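Side-chain contact in acetate CoA-transferase subunit beta (Escherichia coli DH5[alpha], PDB 5DBN), which transfers coenzyme A from acetyl-CoA to acetoacetate and other short-chain fatty acids through a covalent enzyme-CoA intermediate, activating them for degradation: residues M166-E170 with L171-R175. Numbering follows the deposited sequence.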
loop_
_atom_site.group_PDB
_atom_site.type_symbol
_atom_site.label_atom_id
_atom_site.label_comp_id
_atom_site.label_asym_id
_atom_site.label_seq_id
_atom_site.Cartn_x
_atom_site.Cartn_y
_atom_site.Cartn_z
ATOM N N MET B 166 5.950 -27.290 10.994
ATOM C CA MET B 166 5.258 -28.434 11.573
ATOM C C MET B 166 4.554 -29.248 10.492
ATOM O O MET B 166 3.832 -28.695 9.660
ATOM C CB MET B 166 4.249 -27.958 12.621
ATOM C CG MET B 166 3.573 -29.069 13.410
ATOM S SD MET B 166 2.376 -28.415 14.590
ATOM C CE MET B 166 1.880 -29.902 15.457
ATOM N N LEU B 167 4.783 -30.559 10.505
ATOM C CA LEU B 167 4.119 -31.473 9.584
ATOM C C LEU B 167 3.277 -32.471 10.374
ATOM O O LEU B 167 3.799 -33.207 11.212
ATOM C CB LEU B 167 5.142 -32.205 8.716
ATOM C CG LEU B 167 4.585 -33.301 7.806
ATOM C CD1 LEU B 167 3.567 -32.723 6.832
ATOM C CD2 LEU B 167 5.705 -33.999 7.058
ATOM N N VAL B 168 1.976 -32.484 10.099
ATOM C CA VAL B 168 1.038 -33.340 10.816
ATOM C C VAL B 168 0.353 -34.327 9.874
ATOM O O VAL B 168 -0.354 -33.930 8.946
ATOM C CB VAL B 168 -0.039 -32.506 11.540
ATOM C CG1 VAL B 168 -0.948 -33.403 12.372
ATOM C CG2 VAL B 168 0.609 -31.452 12.421
ATOM N N THR B 169 0.580 -35.614 10.123
ATOM C CA THR B 169 -0.077 -36.682 9.379
ATOM C C THR B 169 -0.905 -37.532 10.328
ATOM O O THR B 169 -0.879 -37.328 11.541
ATOM C CB THR B 169 0.933 -37.580 8.635
ATOM O OG1 THR B 169 1.598 -38.436 9.572
ATOM C CG2 THR B 169 1.966 -36.741 7.895
ATOM N N GLU B 170 -1.644 -38.485 9.774
ATOM C CA GLU B 170 -2.459 -39.367 10.595
ATOM C C GLU B 170 -1.589 -40.417 11.279
ATOM O O GLU B 170 -2.085 -41.209 12.081
ATOM C CB GLU B 170 -3.558 -40.037 9.752
ATOM C CG GLU B 170 -3.120 -41.203 8.857
ATOM C CD GLU B 170 -2.329 -40.767 7.636
ATOM O OE1 GLU B 170 -2.057 -39.556 7.491
ATOM O OE2 GLU B 170 -1.992 -41.640 6.808
ATOM N N LEU B 171 -0.294 -40.416 10.969
ATOM C CA LEU B 171 0.628 -41.380 11.555
ATOM C C LEU B 171 1.578 -40.737 12.568
ATOM O O LEU B 171 1.990 -41.382 13.534
ATOM C CB LEU B 171 1.451 -42.053 10.452
ATOM C CG LEU B 171 0.778 -43.140 9.600
ATOM C CD1 LEU B 171 1.763 -43.699 8.585
ATOM C CD2 LEU B 171 0.157 -44.257 10.424
ATOM N N ALA B 172 1.919 -39.466 12.360
ATOM C CA ALA B 172 2.939 -38.822 13.186
ATOM C C ALA B 172 2.946 -37.295 13.090
ATOM O O ALA B 172 2.334 -36.711 12.197
ATOM C CB ALA B 172 4.309 -39.358 12.813
ATOM N N VAL B 173 3.657 -36.665 14.025
ATOM C CA VAL B 173 3.904 -35.227 13.989
ATOM C C VAL B 173 5.402 -34.948 13.921
ATOM O O VAL B 173 6.165 -35.400 14.775
ATOM C CB VAL B 173 3.313 -34.513 15.228
ATOM C CG1 VAL B 173 3.573 -33.015 15.165
ATOM C CG2 VAL B 173 1.820 -34.784 15.344
ATOM N N PHE B 174 5.811 -34.218 12.886
ATOM C CA PHE B 174 7.200 -33.795 12.718
ATOM C C PHE B 174 7.343 -32.297 12.966
ATOM O O PHE B 174 6.433 -31.525 12.662
ATOM C CB PHE B 174 7.709 -34.118 11.311
ATOM C CG PHE B 174 7.722 -35.583 10.976
ATOM C CD1 PHE B 174 8.790 -36.385 11.351
ATOM C CD2 PHE B 174 6.681 -36.155 10.265
ATOM C CE1 PHE B 174 8.811 -37.727 11.031
ATOM C CE2 PHE B 174 6.697 -37.497 9.944
ATOM C CZ PHE B 174 7.761 -38.284 10.329
ATOM N N ARG B 175 8.485 -31.889 13.515
ATOM C CA ARG B 175 8.800 -30.469 13.662
ATOM C C ARG B 175 10.178 -30.158 13.076
ATOM O O ARG B 175 11.117 -30.943 13.223
ATOM C CB ARG B 175 8.754 -30.045 15.131
ATOM C CG ARG B 175 7.376 -30.115 15.761
ATOM C CD ARG B 175 7.381 -29.504 17.151
ATOM N NE ARG B 175 6.114 -29.708 17.852
ATOM C CZ ARG B 175 5.036 -28.942 17.708
ATOM N NH1 ARG B 175 5.044 -27.912 16.872
ATOM N NH2 ARG B 175 3.936 -29.215 18.399
#
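The Phe174 ring meets Leu167, and the Arg175 guanidinium meets Met166, each pair on its own face of the sheet. The Phe174 ring receives Leu167 obliquely: the two side chains run side by side in the same direction, with CD2 of Leu167 4.0 Å from CD2 of Phe174. Phe203 meets this ring edge-to-face, and Ile150 touches both residues. On the other face the Arg175 guanidinium also has an oblique neighbour, SD of Met166, 3.5 Å from NH1 of Arg175. The thioether lies there because the Met166 chain is fully extended, running alongside the arginine and carrying CE to within 3.6 Å of Val173 CG1. The guanidinium's charge is answered by Glu14, with which Arg175 NH2 forms a salt bridge.

Backbone bonds fix this register. Leu167 and Phe174 form an antiparallel hydrogen-bonded pair, Leu167 N to Phe174 O at 2.9 Å and Phe174 N to Leu167 O at 2.8 Å, and Thr169 N donates to Ala172 O. At the turn, OG1 of Thr169 accepts from two successive amides, Leu171 N at 3.1 Å and Ala172 N at 3.0 Å. A chi1 of 75° sets the hydroxyl between its own N and carbonyl carbon, facing both donors. Neither N-H points straight at the oxygen, the N-H...O angle falling to 143° at Ala172 N, which fits one oxygen shared by two donors; His141 ND1 is a further partner of this oxygen.

With strand axes at 170° and Glu170-Leu171 at the turn, these features define a tight beta hairpin, set between strands 135-138 and 180-186 in the mixed sheet of the CoA-transferase fold.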